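Local structure of ribosomal RNA processing protein 6 (Trypanosoma brucei brucei, 4NLC) at residues 89-94 against 141-146; 297-302 against 317-322; 328-333 against 356-361. The protein probably trims and degrades RNA from the 3' end as an exosome-associated exoribonuclease; this chain is its catalytic core, with exonuclease and HRDC domains. The protein carries 1 engineered substitution. All coordinates share one frame; numbering follows the deposited sequence.

Contact 1: residues 89-94 against 141-146; sequences NETEIA and QPNIVK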
loop_
_atom_site.group_PDB
_atom_site.type_symbol
_atom_site.label_atom_id
_atom_site.label_comp_id
_atom_site.label_asym_id
_atom_site.label_seq_id
_atom_site.Cartn_x
_atom_site.Cartn_y
_atom_site.Cartn_z
ATOM N N ASN A 89 6.569 16.219 19.279
ATOM C CA ASN A 89 7.568 17.258 19.559
ATOM C C ASN A 89 8.456 17.584 18.330
ATOM O O ASN A 89 9.410 18.364 18.447
ATOM C CB ASN A 89 8.436 16.872 20.760
ATOM C CG ASN A 89 7.792 17.128 22.093
ATOM O OD1 ASN A 89 7.121 18.143 22.314
ATOM N ND2 ASN A 89 8.011 16.219 23.026
ATOM N N GLU A 90 8.142 16.983 17.157
ATOM C CA GLU A 90 8.879 17.193 15.900
ATOM C C GLU A 90 8.114 18.118 14.950
ATOM O O GLU A 90 6.893 18.216 15.030
ATOM C CB GLU A 90 9.150 15.843 15.208
ATOM C CG GLU A 90 9.809 14.789 16.096
ATOM C CD GLU A 90 11.210 15.094 16.603
ATOM O OE1 GLU A 90 11.562 14.588 17.691
ATOM O OE2 GLU A 90 11.961 15.826 15.919
ATOM N N THR A 91 8.824 18.809 14.069
ATOM C CA THR A 91 8.205 19.694 13.066
ATOM C C THR A 91 8.155 18.996 11.692
ATOM O O THR A 91 7.463 19.452 10.782
ATOM C CB THR A 91 8.921 21.055 13.013
ATOM O OG1 THR A 91 10.311 20.835 12.791
ATOM C CG2 THR A 91 8.705 21.881 14.284
ATOM N N GLU A 92 8.903 17.899 11.550
ATOM C CA GLU A 92 8.949 17.074 10.357
ATOM C C GLU A 92 9.413 15.662 10.675
ATOM O O GLU A 92 10.356 15.469 11.449
ATOM C CB GLU A 92 9.740 17.696 9.180
ATOM C CG GLU A 92 11.244 17.792 9.352
ATOM C CD GLU A 92 11.738 18.959 10.175
ATOM O OE1 GLU A 92 11.067 20.019 10.177
ATOM O OE2 GLU A 92 12.784 18.800 10.846
ATOM N N ILE A 93 8.721 14.672 10.082
ATOM C CA ILE A 93 9.030 13.248 10.273
ATOM C C ILE A 93 9.005 12.604 8.921
ATOM O O ILE A 93 8.260 13.074 8.054
ATOM C CB ILE A 93 8.063 12.531 11.270
ATOM C CG1 ILE A 93 6.632 12.341 10.670
ATOM C CG2 ILE A 93 8.026 13.220 12.662
ATOM C CD1 ILE A 93 5.612 11.554 11.557
ATOM N N ALA A 94 9.807 11.528 8.737
ATOM C CA ALA A 94 9.885 10.772 7.477
ATOM C C ALA A 94 9.148 9.479 7.710
ATOM O O ALA A 94 9.358 8.833 8.738
ATOM C CB ALA A 94 11.329 10.490 7.109
ATOM N N GLN A 141 -1.851 16.580 12.498
ATOM C CA GLN A 141 -1.200 17.787 13.020
ATOM C C GLN A 141 -0.638 18.629 11.879
ATOM O O GLN A 141 0.339 18.218 11.261
ATOM C CB GLN A 141 -0.137 17.402 14.076
ATOM C CG GLN A 141 0.615 18.525 14.821
ATOM C CD GLN A 141 -0.161 19.716 15.283
ATOM O OE1 GLN A 141 -0.840 19.702 16.309
ATOM N NE2 GLN A 141 0.039 20.811 14.606
ATOM N N PRO A 142 -1.236 19.818 11.596
ATOM C CA PRO A 142 -0.726 20.652 10.506
ATOM C C PRO A 142 0.682 21.213 10.704
ATOM O O PRO A 142 1.320 21.584 9.729
ATOM C CB PRO A 142 -1.767 21.777 10.407
ATOM C CG PRO A 142 -2.387 21.844 11.734
ATOM C CD PRO A 142 -2.389 20.456 12.271
ATOM N N ASN A 143 1.161 21.315 11.952
ATOM C CA ASN A 143 2.497 21.878 12.195
ATOM C C ASN A 143 3.605 20.835 12.073
ATOM O O ASN A 143 4.771 21.152 12.260
ATOM C CB ASN A 143 2.552 22.622 13.525
ATOM C CG ASN A 143 3.736 23.555 13.630
ATOM O OD1 ASN A 143 3.982 24.393 12.751
ATOM N ND2 ASN A 143 4.534 23.385 14.679
ATOM N N ILE A 144 3.244 19.598 11.765
ATOM C CA ILE A 144 4.216 18.530 11.588
ATOM C C ILE A 144 4.157 18.152 10.149
ATOM O O ILE A 144 3.100 17.706 9.685
ATOM C CB ILE A 144 3.981 17.279 12.513
ATOM C CG1 ILE A 144 3.934 17.680 14.019
ATOM C CG2 ILE A 144 5.038 16.154 12.231
ATOM C CD1 ILE A 144 3.618 16.551 15.015
ATOM N N VAL A 145 5.282 18.313 9.425
ATOM C CA VAL A 145 5.330 17.868 8.021
ATOM C C VAL A 145 5.621 16.359 8.004
ATOM O O VAL A 145 6.569 15.906 8.666
ATOM C CB VAL A 145 6.337 18.682 7.164
ATOM C CG1 VAL A 145 6.553 18.037 5.784
ATOM C CG2 VAL A 145 5.865 20.118 7.002
ATOM N N LYS A 146 4.811 15.579 7.250
ATOM C CA LYS A 146 5.037 14.136 7.070
ATOM C C LYS A 146 5.649 13.965 5.693
ATOM O O LYS A 146 4.992 14.196 4.679
ATOM C CB LYS A 146 3.736 13.326 7.164
ATOM C CG LYS A 146 3.250 12.960 8.592
ATOM C CD LYS A 146 2.826 14.145 9.461
ATOM C CE LYS A 146 1.603 14.861 8.917
ATOM N NZ LYS A 146 1.049 15.861 9.873
HETATM O O HOH W 1 6.693 22.211 10.630
#
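Val145 is held between Thr91 and Ile93 by two backbone hydrogen bonds. Val145 N donates to Thr91 O at 2.8 Å, and Ile93 N donates to Val145 O at 2.9 Å. Val145 thus uses both its N-H and its C=O in the parallel pairing. CA-H groups add to this grip. The shortest of them sets Glu92 CA 3.1 Å from Val145 O.

This is the tight part of the contact. Ile144 CG1 sits 3.2 Å from Glu90 O, close for a methylene on a carbonyl oxygen. On the sheet face of Ile93 and Lys146, the two side chains run side by side in the same direction, with Ile93 CG1 4.0 Å from Lys146 CG. The lysine chain then bends twice (chi2 66°, chi3 65°). These bends bring Lys146 NZ back to Ile144 O, to which it donates at 2.8 Å. NZ also bonds to Val138 O, near the end of helix 136-140, and to Val167 O. A buried ammonium group is thus surrounded by backbone carbonyls, which would favour its charged form.

The pairing joins strands 92-100 and 145-148. They are neighbours in the mixed sheet of the RNase H-like exonuclease domain. Strand 92-100 is the one that, in DEDD exonucleases, usually carries the Asp-x-Glu motif.

The other sheet face has Glu92 and Val145, whose CB atoms lie 4.1 Å apart. The carboxylate of Glu92 leads away from Val145, to a salt bridge with Arg117 and a bond from Thr91 OG1.

The loose side lies at the start of the pairing, where Thr91 and Asn143 are exposed. Their carbonyl oxygens, both acceptors, are bridged by one water, which donates to Thr91 O at 2.9 Å and to Asn143 O.

Contact 2: residues 297-302 against 317-322; sequences EIFNWR and MHISSV. Engineered in segment 317-322: Ser321 (natural residue Cys).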
loop_
_atom_site.group_PDB
_atom_site.type_symbol
_atom_site.label_atom_id
_atom_site.label_comp_id
_atom_site.label_asym_id
_atom_site.label_seq_id
_atom_site.Cartn_x
_atom_site.Cartn_y
_atom_site.Cartn_z
ATOM N N GLU A 297 -16.117 -16.499 -17.550
ATOM C CA GLU A 297 -16.743 -17.151 -16.392
ATOM C C GLU A 297 -15.709 -17.682 -15.388
ATOM O O GLU A 297 -15.927 -17.533 -14.192
ATOM C CB GLU A 297 -17.743 -18.237 -16.816
ATOM C CG GLU A 297 -18.955 -17.750 -17.602
ATOM C CD GLU A 297 -19.973 -16.925 -16.839
ATOM O OE1 GLU A 297 -20.382 -17.347 -15.734
ATOM O OE2 GLU A 297 -20.389 -15.867 -17.366
ATOM N N ILE A 298 -14.591 -18.284 -15.863
ATOM C CA ILE A 298 -13.511 -18.740 -14.973
ATOM C C ILE A 298 -12.887 -17.510 -14.263
ATOM O O ILE A 298 -12.669 -17.541 -13.055
ATOM C CB ILE A 298 -12.425 -19.580 -15.700
ATOM C CG1 ILE A 298 -12.979 -20.954 -16.217
ATOM C CG2 ILE A 298 -11.166 -19.757 -14.815
ATOM C CD1 ILE A 298 -13.397 -22.029 -15.121
ATOM N N PHE A 299 -12.653 -16.428 -15.017
ATOM C CA PHE A 299 -12.094 -15.203 -14.477
ATOM C C PHE A 299 -13.020 -14.581 -13.431
ATOM O O PHE A 299 -12.544 -14.129 -12.394
ATOM C CB PHE A 299 -11.725 -14.203 -15.597
ATOM C CG PHE A 299 -10.883 -13.055 -15.076
ATOM C CD1 PHE A 299 -11.479 -11.938 -14.490
ATOM C CD2 PHE A 299 -9.496 -13.126 -15.095
ATOM C CE1 PHE A 299 -10.698 -10.901 -13.960
ATOM C CE2 PHE A 299 -8.720 -12.077 -14.590
ATOM C CZ PHE A 299 -9.324 -10.976 -14.017
ATOM N N ASN A 300 -14.331 -14.566 -13.693
ATOM C CA ASN A 300 -15.301 -14.003 -12.746
ATOM C C ASN A 300 -15.448 -14.866 -11.525
ATOM O O ASN A 300 -15.560 -14.325 -10.430
ATOM C CB ASN A 300 -16.636 -13.689 -13.412
ATOM C CG ASN A 300 -16.509 -12.496 -14.310
ATOM O OD1 ASN A 300 -15.472 -11.824 -14.334
ATOM N ND2 ASN A 300 -17.544 -12.197 -15.059
ATOM N N TRP A 301 -15.364 -16.204 -11.703
ATOM C CA TRP A 301 -15.368 -17.140 -10.588
ATOM C C TRP A 301 -14.084 -16.919 -9.735
ATOM O O TRP A 301 -14.153 -16.925 -8.499
ATOM C CB TRP A 301 -15.423 -18.598 -11.079
ATOM C CG TRP A 301 -15.344 -19.551 -9.931
ATOM C CD1 TRP A 301 -16.377 -19.953 -9.140
ATOM C CD2 TRP A 301 -14.144 -20.040 -9.305
ATOM N NE1 TRP A 301 -15.902 -20.685 -8.079
ATOM C CE2 TRP A 301 -14.537 -20.763 -8.160
ATOM C CE3 TRP A 301 -12.774 -19.956 -9.615
ATOM C CZ2 TRP A 301 -13.616 -21.428 -7.340
ATOM C CZ3 TRP A 301 -11.859 -20.600 -8.794
ATOM C CH2 TRP A 301 -12.282 -21.334 -7.676
ATOM N N ARG A 302 -12.927 -16.759 -10.400
ATOM C CA ARG A 302 -11.629 -16.587 -9.745
ATOM C C ARG A 302 -11.629 -15.368 -8.849
ATOM O O ARG A 302 -11.073 -15.428 -7.754
ATOM C CB ARG A 302 -10.463 -16.580 -10.765
ATOM C CG ARG A 302 -9.085 -16.638 -10.120
ATOM C CD ARG A 302 -7.967 -16.468 -11.128
ATOM N NE ARG A 302 -7.941 -15.112 -11.645
ATOM C CZ ARG A 302 -6.841 -14.411 -11.866
ATOM N NH1 ARG A 302 -5.651 -14.946 -11.645
ATOM N NH2 ARG A 302 -6.922 -13.171 -12.304
ATOM N N MET A 317 -5.567 -18.853 -8.550
ATOM C CA MET A 317 -5.222 -19.493 -9.811
ATOM C C MET A 317 -4.364 -18.521 -10.626
ATOM O O MET A 317 -4.730 -17.356 -10.761
ATOM C CB MET A 317 -6.578 -19.697 -10.535
ATOM C CG MET A 317 -6.615 -20.681 -11.643
ATOM S SD MET A 317 -8.149 -20.462 -12.615
ATOM C CE MET A 317 -9.379 -20.876 -11.409
ATOM N N HIS A 318 -3.267 -18.995 -11.221
ATOM C CA HIS A 318 -2.447 -18.146 -12.092
ATOM C C HIS A 318 -3.269 -17.737 -13.334
ATOM O O HIS A 318 -4.148 -18.473 -13.759
ATOM C CB HIS A 318 -1.152 -18.864 -12.501
ATOM C CG HIS A 318 -0.157 -17.971 -13.177
ATOM N ND1 HIS A 318 -0.241 -17.682 -14.532
ATOM C CD2 HIS A 318 0.908 -17.314 -12.658
ATOM C CE1 HIS A 318 0.778 -16.883 -14.797
ATOM N NE2 HIS A 318 1.503 -16.633 -13.702
ATOM N N ILE A 319 -3.019 -16.550 -13.871
ATOM C CA ILE A 319 -3.725 -16.011 -15.038
ATOM C C ILE A 319 -3.689 -16.982 -16.261
ATOM O O ILE A 319 -4.692 -17.097 -16.968
ATOM C CB ILE A 319 -3.202 -14.571 -15.368
ATOM C CG1 ILE A 319 -4.138 -13.800 -16.319
ATOM C CG2 ILE A 319 -1.764 -14.572 -15.881
ATOM C CD1 ILE A 319 -5.385 -13.255 -15.689
ATOM N N SER A 320 -2.550 -17.689 -16.473
ATOM C CA SER A 320 -2.352 -18.646 -17.565
ATOM C C SER A 320 -3.258 -19.834 -17.396
ATOM O O SER A 320 -3.710 -20.374 -18.393
ATOM C CB SER A 320 -0.892 -19.090 -17.647
ATOM O OG SER A 320 -0.447 -19.703 -16.448
ATOM N N SER A 321 -3.556 -20.222 -16.132
ATOM C CA SER A 321 -4.470 -21.319 -15.783
ATOM C C SER A 321 -5.892 -21.027 -16.227
ATOM O O SER A 321 -6.598 -21.947 -16.621
ATOM C CB SER A 321 -4.425 -21.629 -14.293
ATOM O OG SER A 321 -3.196 -22.247 -13.945
ATOM N N VAL A 322 -6.301 -19.742 -16.187
ATOM C CA VAL A 322 -7.605 -19.266 -16.643
ATOM C C VAL A 322 -7.670 -19.528 -18.153
ATOM O O VAL A 322 -8.639 -20.128 -18.639
ATOM C CB VAL A 322 -7.807 -17.766 -16.308
ATOM C CG1 VAL A 322 -9.057 -17.211 -16.986
ATOM C CG2 VAL A 322 -7.871 -17.546 -14.803
#
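Arg302 reaches across to Met317 and makes the one hydrogen bond between these segments. Arg302 NH1 donates to Met317 O at 2.7 Å. The oxygen lies in the guanidinium plane, at the edge of the group, and the N-H...O angle is 156°. The chain is extended through CG and CD and then bends at chi3 (69°), which brings the guanidinium group to the carbonyl just ahead of helix 319-328. A second polar interaction stays within one segment: His318 is the N-cap of that helix, and its ND1 accepts from Ser320 N at 3.0 Å.

The remaining contacts are van der Waals packing, mostly between apolar groups. Arg302 CD lies 3.6 Å from Met317 CB. Val322 CG2 lies over one face of the guanidinium. Met317 extends its thioether to Ile298 and Trp301, crossing each at about a right angle. Met317 SD rests 3.8 Å from Ile298 CG2, and Met317 CE approaches Trp301 CZ3 obliquely at 3.6 Å. Val322 CG1 packs on Ile298 CG2 at 4.0 Å. On the more exposed side, Ile319 CD1 touches the edge of the Phe299 ring in its plane, 3.7 Å from CE2.

These residues join the long helix 289-309 to helix 319-328 within the helical HRDC domain. Helix 351-359 adds Leu354, which meets both Ile298 and Trp301. Ser321 is engineered in place of cysteine, and its OG bonds to Cys339 O. A disulfide between the natural cysteine and Cys340 is known from another structure of this protein and is absent here.

The interface is largely hydrophobic. The single bond from Arg302 NH1 to Met317 O gives the buried, probably charged guanidinium a polar partner and directs it, while Met317 CB and Val322 CG2 pack against its CD.

Contact 3: residues 328-333 against 356-361; sequences KLPTSA and QIVKDA
Leu329 and Val358 bring their CA atoms to 6.0 Å where the chain leaves helix 319-328 with a positive phi (48°) at Leu329 and passes helix 351-359. No hydrogen bond spans the two segments; the contact rests on van der Waals packing.

Val358 is its centre and points toward the loop. CG1 stands anti to the backbone N (chi1 178°) and projects against the peptide that links Leu329 to Pro330. Val358 CG1 lies 3.6 Å from Leu329 C and 3.1 Å from Pro330 O, the carbonyl of the next peptide. The latter is a close fit of a methyl group on a carbonyl oxygen. Leu329 CB lies 4.0 Å from Val358 CG1. The other branch of the valine meets the proline ring more loosely, with Val358 CG2 4.3 Å from Pro330 CG.

The loop 328-333 connects helix 319-328 to helix 333-339 in the HRDC domain, a small helical bundle. Helix 351-359 comes later in that domain and packs beside the connection. Pro330 is buried because it also meets Ile325, Val336 and Cys339. Val358 touches Ile325 as well, so the proline and the valine share a neighbour on helix 319-328. Leu329 also packs on Val294 of helix 289-309. Ser332 is the N-cap of the following helix, its OG receiving a weak bond from Glu335 N.

Toward solvent the contact thins out. Thr331 CG2 is 4.5 Å from Val358 CG1, a loose approach. Lys359 runs extended beyond CG along the loop, and its CE passes Thr331 O at 4.1 Å. Both Thr331 and Lys359 are exposed.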
loop_
_atom_site.group_PDB
_atom_site.type_symbol
_atom_site.label_atom_id
_atom_site.label_comp_id
_atom_site.label_asym_id
_atom_site.label_seq_id
_atom_site.Cartn_x
_atom_site.Cartn_y
_atom_site.Cartn_z
ATOM N N LYS A 328 -8.233 -25.492 -23.461
ATOM C CA LYS A 328 -8.336 -26.950 -23.408
ATOM C C LYS A 328 -9.739 -27.496 -23.134
ATOM O O LYS A 328 -9.981 -28.666 -23.440
ATOM C CB LYS A 328 -7.334 -27.526 -22.379
ATOM C CG LYS A 328 -5.859 -27.356 -22.765
ATOM C CD LYS A 328 -4.962 -27.666 -21.569
ATOM C CE LYS A 328 -3.499 -27.845 -21.924
ATOM N NZ LYS A 328 -2.704 -28.340 -20.765
ATOM N N LEU A 329 -10.647 -26.679 -22.531
ATOM C CA LEU A 329 -12.016 -27.073 -22.123
ATOM C C LEU A 329 -12.035 -28.427 -21.339
ATOM O O LEU A 329 -12.619 -29.399 -21.823
ATOM C CB LEU A 329 -13.017 -27.064 -23.321
ATOM C CG LEU A 329 -13.227 -25.709 -24.041
ATOM C CD1 LEU A 329 -13.967 -25.888 -25.369
ATOM C CD2 LEU A 329 -13.979 -24.703 -23.165
ATOM N N PRO A 330 -11.382 -28.518 -20.144
ATOM C CA PRO A 330 -11.368 -29.791 -19.384
ATOM C C PRO A 330 -12.754 -30.318 -18.980
ATOM O O PRO A 330 -13.572 -29.548 -18.488
ATOM C CB PRO A 330 -10.539 -29.425 -18.154
ATOM C CG PRO A 330 -10.697 -27.959 -18.016
ATOM C CD PRO A 330 -10.633 -27.478 -19.412
ATOM N N THR A 331 -13.025 -31.620 -19.192
ATOM C CA THR A 331 -14.360 -32.171 -18.892
ATOM C C THR A 331 -14.405 -33.207 -17.742
ATOM O O THR A 331 -15.447 -33.834 -17.536
ATOM C CB THR A 331 -15.032 -32.708 -20.148
ATOM O OG1 THR A 331 -14.200 -33.712 -20.737
ATOM C CG2 THR A 331 -15.382 -31.589 -21.146
ATOM N N SER A 332 -13.325 -33.297 -16.950
ATOM C CA SER A 332 -13.190 -34.146 -15.761
ATOM C C SER A 332 -12.423 -33.352 -14.690
ATOM O O SER A 332 -11.644 -32.453 -15.032
ATOM C CB SER A 332 -12.470 -35.452 -16.098
ATOM O OG SER A 332 -11.083 -35.255 -16.327
ATOM N N ALA A 333 -12.672 -33.642 -13.402
ATOM C CA ALA A 333 -12.016 -32.947 -12.281
ATOM C C ALA A 333 -10.469 -32.954 -12.385
ATOM O O ALA A 333 -9.830 -31.932 -12.140
ATOM C CB ALA A 333 -12.462 -33.550 -10.964
ATOM N N GLN A 356 -18.285 -27.435 -13.852
ATOM C CA GLN A 356 -19.651 -27.109 -14.287
ATOM C C GLN A 356 -19.644 -25.950 -15.297
ATOM O O GLN A 356 -20.408 -25.978 -16.278
ATOM C CB GLN A 356 -20.567 -26.798 -13.079
ATOM C CG GLN A 356 -22.058 -27.000 -13.382
ATOM C CD GLN A 356 -22.350 -28.307 -14.084
ATOM O OE1 GLN A 356 -22.077 -29.413 -13.580
ATOM N NE2 GLN A 356 -22.887 -28.200 -15.282
ATOM N N ILE A 357 -18.751 -24.952 -15.063
ATOM C CA ILE A 357 -18.545 -23.781 -15.932
ATOM C C ILE A 357 -18.224 -24.254 -17.350
ATOM O O ILE A 357 -18.840 -23.786 -18.301
ATOM C CB ILE A 357 -17.463 -22.801 -15.366
ATOM C CG1 ILE A 357 -18.018 -22.001 -14.160
ATOM C CG2 ILE A 357 -16.915 -21.853 -16.467
ATOM C CD1 ILE A 357 -16.937 -21.270 -13.264
ATOM N N VAL A 358 -17.280 -25.194 -17.471
ATOM C CA VAL A 358 -16.851 -25.783 -18.737
ATOM C C VAL A 358 -17.986 -26.583 -19.381
ATOM O O VAL A 358 -18.198 -26.462 -20.589
ATOM C CB VAL A 358 -15.575 -26.651 -18.563
ATOM C CG1 VAL A 358 -15.164 -27.296 -19.896
ATOM C CG2 VAL A 358 -14.427 -25.826 -17.983
ATOM N N LYS A 359 -18.679 -27.426 -18.583
ATOM C CA LYS A 359 -19.778 -28.276 -19.046
ATOM C C LYS A 359 -20.927 -27.475 -19.638
ATOM O O LYS A 359 -21.463 -27.878 -20.662
ATOM C CB LYS A 359 -20.281 -29.197 -17.927
ATOM C CG LYS A 359 -19.397 -30.402 -17.671
ATOM C CD LYS A 359 -19.790 -31.097 -16.388
ATOM C CE LYS A 359 -18.925 -32.295 -16.117
ATOM N NZ LYS A 359 -19.167 -32.843 -14.761
ATOM N N ASP A 360 -21.276 -26.328 -19.039
ATOM C CA ASP A 360 -22.367 -25.469 -19.532
ATOM C C ASP A 360 -22.033 -24.748 -20.850
ATOM O O ASP A 360 -22.938 -24.228 -21.520
ATOM C CB ASP A 360 -22.821 -24.476 -18.441
ATOM C CG ASP A 360 -23.363 -25.113 -17.166
ATOM O OD1 ASP A 360 -23.688 -26.316 -17.191
ATOM O OD2 ASP A 360 -23.471 -24.403 -16.151
ATOM N N ALA A 361 -20.746 -24.761 -21.249
ATOM C CA ALA A 361 -20.286 -24.120 -22.480
ATOM C C ALA A 361 -19.960 -25.073 -23.647
ATOM O O ALA A 361 -19.971 -24.622 -24.793
ATOM C CB ALA A 361 -19.099 -23.228 -22.186
#

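Contact 1 stands apart. It lies in the exonuclease domain, with its centre 46 Å from that of contact 2 and 58 Å from that of contact 3. Contacts 2 and 3 share the HRDC domain, on the opposite side of the chain's centre, with centres 13 Å apart. They touch through Ile357, whose CG2 is 3.7 Å from Glu297 CB and whose CD1 is 3.8 Å from Trp301 CB. Helix 319-328 opens in contact 2 and leads into the loop of contact 3. Only contact 1 involves the sheet expected to carry the catalytic acids. Near contact 2, a bound PEG, not a substrate, lies about 6 Å from the Phe299 side chain.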